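Local coordinates for protein halogenase (Chondromyces crocatus, PDB 3E1T) that binds FAD and, as a flavin-dependent halogenase, probably chlorinates an aromatic group during biosynthesis of the myxobacterial natural product chondrochloren, at residues Pro42-Gly47 and Ala191-Phe196; Tyr195-Lys200 and Thr270-Gly275. One frame throughout, in Å; residues are numbered along the deposited sequence.

Interaction 1: residues Pro42-Gly47 and Ala191-Phe196; sequences PRHQIG and ALYGYF. With FAD (flavin-adenine dinucleotide), chain C.
At the FAD pocket, His44 and Ile46 of the cofactor-binding loop pack against Tyr193 and Tyr195 of strand 189-197. NE2 of His44 donates a nearly straight hydrogen bond to OH of Tyr195 (2.8 Å, 165°), with the hydroxyl oxygen in the imidazole plane. The two rings meet rim to rim with planes almost perpendicular, neither lying over the other. The same tyrosine hydroxyl is also hydrogen-bonded to Glu48, just beyond the loop segment, so two loop residues grip this buried polar atom. Next to it, OH of Tyr193 abuts the edge of the imidazole at CE1 of His44 (3.4 Å).

Ile46 covers one face of the Tyr193 ring. With CG1 anti to the backbone N (chi1 -167°) and the chain turned again at chi2, CD1 comes over the phenol ring in a CH-pi contact, 3.8 Å from the ring centroid and displaced toward the rim; CB rests against the hydroxyl. CG1 of Ile46 also packs near C6 of the flavin, so the isoleucine touches both the tyrosine and the isoalloxazine.

Arg43, Gln45 and the backbone of Ile46 hold the cofactor. NE and NH2 of Arg43 both donate to the ribose hydroxyl O3B of FAD, which lies in the guanidinium plane, while NH1 of Arg43 forms a salt bridge with Asp114. Gln45 NE2 makes a weak bond to the phosphate oxygen O2A, and ribityl O2' donates to Ile46 O (2.9 Å). Gly47 CA comes within 3.3 Å of flavin C4X, where a side chain would collide with O2'. On the strand, CB of Ala191 touches methyl C7M of the flavin. This extended loop along FAD, backed by a strand of the large mixed sheet, belongs to the cofactor site of a flavin-dependent halogenase.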
# COMPACT_ATOMS: atom_id res chain seq x y z
N PRO A 42 -13.86 13.02 -9.16
CA PRO A 42 -13.42 11.83 -8.41
C PRO A 42 -13.39 10.57 -9.28
O PRO A 42 -14.17 10.46 -10.23
CB PRO A 42 -14.47 11.71 -7.31
CG PRO A 42 -15.71 12.27 -7.91
CD PRO A 42 -15.27 13.35 -8.88
N ARG A 43 -12.50 9.64 -8.94
CA ARG A 43 -12.38 8.37 -9.69
C ARG A 43 -12.13 7.17 -8.76
O ARG A 43 -11.49 7.31 -7.72
CB ARG A 43 -11.26 8.47 -10.74
CG ARG A 43 -9.85 8.79 -10.20
CD ARG A 43 -8.98 7.53 -9.99
NE ARG A 43 -7.71 7.85 -9.32
CZ ARG A 43 -7.56 7.93 -8.00
NH1 ARG A 43 -8.61 7.72 -7.20
NH2 ARG A 43 -6.38 8.23 -7.48
N HIS A 44 -12.66 6.01 -9.14
CA HIS A 44 -12.50 4.79 -8.35
C HIS A 44 -11.06 4.30 -8.32
O HIS A 44 -10.38 4.27 -9.35
CB HIS A 44 -13.37 3.65 -8.87
CG HIS A 44 -13.14 2.35 -8.16
ND1 HIS A 44 -12.26 1.40 -8.62
CD2 HIS A 44 -13.66 1.85 -7.01
CE1 HIS A 44 -12.25 0.37 -7.80
NE2 HIS A 44 -13.10 0.62 -6.81
N GLN A 45 -10.62 3.91 -7.13
CA GLN A 45 -9.36 3.20 -6.95
C GLN A 45 -9.52 2.25 -5.74
O GLN A 45 -10.24 2.56 -4.79
CB GLN A 45 -8.21 4.21 -6.79
CG GLN A 45 -6.81 3.68 -6.44
CD GLN A 45 -6.25 2.60 -7.36
OE1 GLN A 45 -6.96 1.76 -7.89
NE2 GLN A 45 -4.94 2.60 -7.50
N ILE A 46 -8.90 1.08 -5.81
CA ILE A 46 -8.87 0.13 -4.68
C ILE A 46 -7.87 0.64 -3.64
O ILE A 46 -6.96 1.38 -3.97
CB ILE A 46 -8.51 -1.32 -5.16
CG1 ILE A 46 -8.78 -2.35 -4.05
CG2 ILE A 46 -7.06 -1.41 -5.64
CD1 ILE A 46 -10.26 -2.44 -3.61
N GLY A 47 -8.04 0.25 -2.37
CA GLY A 47 -7.15 0.69 -1.31
C GLY A 47 -7.86 1.54 -0.27
O GLY A 47 -7.51 2.70 -0.06
N ALA A 191 -5.85 -10.51 -6.73
CA ALA A 191 -7.06 -10.12 -6.01
C ALA A 191 -8.23 -9.97 -6.98
O ALA A 191 -8.07 -9.44 -8.08
CB ALA A 191 -6.85 -8.85 -5.24
N LEU A 192 -9.39 -10.47 -6.57
CA LEU A 192 -10.61 -10.39 -7.36
C LEU A 192 -11.65 -9.78 -6.45
O LEU A 192 -11.95 -10.35 -5.41
CB LEU A 192 -11.04 -11.80 -7.77
CG LEU A 192 -12.29 -11.95 -8.64
CD1 LEU A 192 -12.08 -11.31 -10.02
CD2 LEU A 192 -12.61 -13.42 -8.80
N TYR A 193 -12.17 -8.61 -6.82
CA TYR A 193 -13.00 -7.86 -5.87
C TYR A 193 -14.22 -7.15 -6.46
O TYR A 193 -14.18 -6.68 -7.60
CB TYR A 193 -12.14 -6.88 -5.05
CG TYR A 193 -11.62 -5.70 -5.83
CD1 TYR A 193 -12.35 -4.51 -5.88
CD2 TYR A 193 -10.40 -5.76 -6.51
CE1 TYR A 193 -11.89 -3.42 -6.58
CE2 TYR A 193 -9.92 -4.66 -7.23
CZ TYR A 193 -10.69 -3.49 -7.25
OH TYR A 193 -10.28 -2.37 -7.94
N GLY A 194 -15.28 -7.08 -5.67
CA GLY A 194 -16.48 -6.32 -6.02
C GLY A 194 -17.08 -5.59 -4.83
O GLY A 194 -16.45 -5.48 -3.76
N TYR A 195 -18.30 -5.10 -5.00
CA TYR A 195 -18.97 -4.35 -3.95
C TYR A 195 -20.38 -4.87 -3.71
O TYR A 195 -21.10 -5.21 -4.65
CB TYR A 195 -18.99 -2.86 -4.27
CG TYR A 195 -17.60 -2.27 -4.31
CD1 TYR A 195 -17.05 -1.69 -3.19
CD2 TYR A 195 -16.84 -2.33 -5.48
CE1 TYR A 195 -15.76 -1.16 -3.22
CE2 TYR A 195 -15.55 -1.81 -5.52
CZ TYR A 195 -15.02 -1.23 -4.39
OH TYR A 195 -13.76 -0.70 -4.42
N PHE A 196 -20.75 -4.93 -2.44
CA PHE A 196 -22.01 -5.53 -2.05
C PHE A 196 -22.82 -4.55 -1.20
O PHE A 196 -22.27 -3.77 -0.43
CB PHE A 196 -21.76 -6.85 -1.30
CG PHE A 196 -21.16 -7.93 -2.17
CD1 PHE A 196 -21.97 -8.94 -2.69
CD2 PHE A 196 -19.79 -7.95 -2.47
CE1 PHE A 196 -21.43 -9.94 -3.50
CE2 PHE A 196 -19.24 -8.94 -3.28
CZ PHE A 196 -20.06 -9.94 -3.79
PA FAD C . -2.50 5.52 -6.93
O1A FAD C . -3.54 5.55 -5.83
O2A FAD C . -2.60 4.36 -7.86
O5B FAD C . -2.67 6.88 -7.78
C5B FAD C . -1.80 7.19 -8.86
C4B FAD C . -2.46 8.24 -9.76
O4B FAD C . -1.67 8.49 -10.90
C3B FAD C . -3.82 7.76 -10.26
O3B FAD C . -4.78 8.73 -9.92
C2B FAD C . -3.67 7.67 -11.77
O2B FAD C . -4.83 8.14 -12.39
C1B FAD C . -2.49 8.58 -12.04
N9A FAD C . -1.69 8.25 -13.23
C8A FAD C . -1.34 7.01 -13.72
N7A FAD C . -0.57 7.20 -14.81
C5A FAD C . -0.41 8.53 -15.02
C6A FAD C . 0.27 9.28 -15.99
N6A FAD C . 0.83 8.70 -17.06
N1A FAD C . 0.23 10.65 -15.91
C2A FAD C . -0.47 11.29 -14.93
N3A FAD C . -1.15 10.54 -13.99
C4A FAD C . -1.11 9.19 -14.03
N1 FAD C . -3.95 0.11 0.59
C2 FAD C . -4.46 0.51 1.79
O2 FAD C . -3.93 1.46 2.36
N3 FAD C . -5.54 -0.17 2.33
C4 FAD C . -6.11 -1.25 1.66
O4 FAD C . -7.09 -1.84 2.12
C4X FAD C . -5.58 -1.66 0.44
N5 FAD C . -6.12 -2.72 -0.26
C5X FAD C . -5.57 -3.10 -1.47
C6 FAD C . -6.10 -4.18 -2.18
C7 FAD C . -5.53 -4.55 -3.41
C7M FAD C . -5.97 -5.84 -4.05
C8 FAD C . -4.43 -3.86 -3.93
C8M FAD C . -3.67 -4.35 -5.13
C9 FAD C . -3.92 -2.78 -3.22
C9A FAD C . -4.47 -2.39 -1.99
N10 FAD C . -3.94 -1.31 -1.31
C10 FAD C . -4.48 -0.95 -0.09
C1' FAD C . -2.83 -0.48 -1.92
C2' FAD C . -3.30 0.87 -2.49
O2' FAD C . -4.16 0.60 -3.58
C3' FAD C . -2.11 1.70 -2.99
O3' FAD C . -0.98 1.49 -2.16
C4' FAD C . -2.34 3.21 -3.00
O4' FAD C . -3.40 3.51 -3.88
C5' FAD C . -1.07 3.91 -3.49
O5' FAD C . -1.36 5.24 -3.82
P FAD C . -0.50 6.03 -4.93
O1P FAD C . -0.67 7.52 -4.71
O2P FAD C . 0.95 5.66 -4.84
O3P FAD C . -1.03 5.50 -6.33

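Interaction 2: residues Tyr195-Lys200 and Thr270-Gly275; sequences YFENGK and TRVTTG
Phe196 and Arg271 face each other as a non-hydrogen-bonded antiparallel pair, and the aliphatic part of the arginine lies over one face of the phenyl ring. CG of Arg271 is 3.5 Å from the ring centroid, 19° off the normal, in a CH-pi contact. The chain bends at chi3 (94°), and the guanidinium plane beyond it stands 78° from that of the ring. Its NE donates to water 1, which also accepts from Tyr195 N (2.7 Å), so the water joins the arginine to the strand backbone. Replacing Phe196 by an alanine would remove the ring against the arginine methylenes and is likely to leave a gap between Arg271 and Leu266.

On the other side of the sheet Glu197 and Thr270 run side by side, with CB of Glu197 and CG2 of Thr270 4.1 Å apart. Val272 meets the glutamate at about a right angle, its CG2 3.7 Å from CG of Glu197. The backbones are joined by a reciprocal pair, Glu197 N to Thr270 O (2.7 Å) and Thr270 N to Glu197 O, and by Val272 N to Tyr195 O.

The short strand 270-271 thus borders the end of strand 189-197, whose Phe196 bonds through its backbone to Thr230 of strand 229-237. Leu266 of helix 260-266 touches the Phe196 ring, and Val272 rests on Leu229.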
# COMPACT_ATOMS: atom_id res chain seq x y z
N TYR A 195 -18.30 -5.10 -5.00
CA TYR A 195 -18.97 -4.35 -3.95
C TYR A 195 -20.38 -4.87 -3.71
O TYR A 195 -21.10 -5.21 -4.65
CB TYR A 195 -18.99 -2.86 -4.27
CG TYR A 195 -17.60 -2.27 -4.31
CD1 TYR A 195 -17.05 -1.69 -3.19
CD2 TYR A 195 -16.84 -2.33 -5.48
CE1 TYR A 195 -15.76 -1.16 -3.22
CE2 TYR A 195 -15.55 -1.81 -5.52
CZ TYR A 195 -15.02 -1.23 -4.39
OH TYR A 195 -13.76 -0.70 -4.42
N PHE A 196 -20.75 -4.93 -2.44
CA PHE A 196 -22.01 -5.53 -2.05
C PHE A 196 -22.82 -4.55 -1.20
O PHE A 196 -22.27 -3.77 -0.43
CB PHE A 196 -21.76 -6.85 -1.30
CG PHE A 196 -21.16 -7.93 -2.17
CD1 PHE A 196 -21.97 -8.94 -2.69
CD2 PHE A 196 -19.79 -7.95 -2.47
CE1 PHE A 196 -21.43 -9.94 -3.50
CE2 PHE A 196 -19.24 -8.94 -3.28
CZ PHE A 196 -20.06 -9.94 -3.79
N GLU A 197 -24.14 -4.57 -1.39
CA GLU A 197 -25.05 -3.73 -0.61
C GLU A 197 -25.83 -4.57 0.39
O GLU A 197 -26.28 -5.66 0.05
CB GLU A 197 -26.04 -3.00 -1.53
CG GLU A 197 -25.47 -1.75 -2.18
CD GLU A 197 -26.33 -1.25 -3.34
OE1 GLU A 197 -26.90 -2.09 -4.07
OE2 GLU A 197 -26.43 -0.02 -3.51
N ASN A 198 -25.95 -4.05 1.61
CA ASN A 198 -26.81 -4.61 2.68
C ASN A 198 -26.25 -5.86 3.36
O ASN A 198 -27.01 -6.69 3.88
CB ASN A 198 -28.25 -4.84 2.18
CG ASN A 198 -28.89 -3.57 1.65
OD1 ASN A 198 -29.40 -3.54 0.52
ND2 ASN A 198 -28.86 -2.51 2.45
N GLY A 199 -24.93 -5.97 3.38
CA GLY A 199 -24.26 -7.08 4.06
C GLY A 199 -24.15 -6.84 5.55
O GLY A 199 -24.25 -5.71 6.03
N LYS A 200 -23.91 -7.92 6.28
CA LYS A 200 -23.83 -7.86 7.73
C LYS A 200 -22.57 -7.15 8.19
O LYS A 200 -21.67 -6.86 7.39
CB LYS A 200 -23.91 -9.26 8.34
CG LYS A 200 -25.14 -10.06 7.91
CD LYS A 200 -25.56 -11.05 8.99
CE LYS A 200 -24.52 -12.15 9.18
NZ LYS A 200 -24.77 -12.93 10.43
N THR A 270 -26.98 -7.91 -1.76
CA THR A 270 -27.04 -7.90 -3.21
C THR A 270 -25.80 -7.19 -3.73
O THR A 270 -25.35 -6.19 -3.16
CB THR A 270 -28.34 -7.22 -3.74
OG1 THR A 270 -28.30 -7.17 -5.17
CG2 THR A 270 -28.50 -5.81 -3.19
N ARG A 271 -25.23 -7.73 -4.80
CA ARG A 271 -24.07 -7.10 -5.38
C ARG A 271 -24.49 -5.87 -6.18
O ARG A 271 -25.53 -5.88 -6.85
CB ARG A 271 -23.32 -8.07 -6.28
CG ARG A 271 -21.83 -7.92 -6.15
CD ARG A 271 -21.10 -8.55 -7.29
NE ARG A 271 -20.84 -7.55 -8.32
CZ ARG A 271 -21.26 -7.63 -9.57
NH1 ARG A 271 -21.96 -8.68 -9.99
NH2 ARG A 271 -20.96 -6.66 -10.42
N VAL A 272 -23.68 -4.82 -6.09
CA VAL A 272 -23.88 -3.64 -6.93
C VAL A 272 -23.64 -4.02 -8.39
O VAL A 272 -22.64 -4.68 -8.71
CB VAL A 272 -22.98 -2.47 -6.50
CG1 VAL A 272 -23.32 -1.22 -7.29
CG2 VAL A 272 -23.13 -2.21 -5.02
N THR A 273 -24.56 -3.63 -9.27
CA THR A 273 -24.50 -3.98 -10.69
C THR A 273 -24.29 -2.76 -11.59
O THR A 273 -23.98 -2.92 -12.77
CB THR A 273 -25.78 -4.71 -11.15
OG1 THR A 273 -26.94 -3.99 -10.68
CG2 THR A 273 -25.82 -6.13 -10.62
N THR A 274 -24.46 -1.56 -11.03
CA THR A 274 -24.30 -0.32 -11.80
C THR A 274 -23.32 0.65 -11.14
O THR A 274 -23.01 0.53 -9.96
CB THR A 274 -25.65 0.40 -12.07
OG1 THR A 274 -26.18 0.90 -10.83
CG2 THR A 274 -26.67 -0.54 -12.72
N GLY A 275 -22.84 1.63 -11.92
CA GLY A 275 -21.88 2.61 -11.44
C GLY A 275 -20.48 2.03 -11.31
O GLY A 275 -20.19 0.95 -11.83
O HOH W 1 -19.31 -5.12 -7.54

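From the N terminus, the chain leaves strand 33-36 and enters the FAD-contacting loop 42-47, whose partner comes only with strand 189-197; interaction 1 therefore encloses 143 residues, helices and strands among them. Interaction 2 starts where that one ends, on the shared residues Tyr195 and Phe196, and encloses a shorter span of 69 residues, likewise mixed, before strand 270-271. The two closures follow one another, overlapping by those two residues, with neither nested in the other. Strand 189-197 is common to both: toward its earlier residues it meets the cofactor loop, and at its end, about 12 Å away between contact centres, it takes up a short neighbour in the mixed sheet.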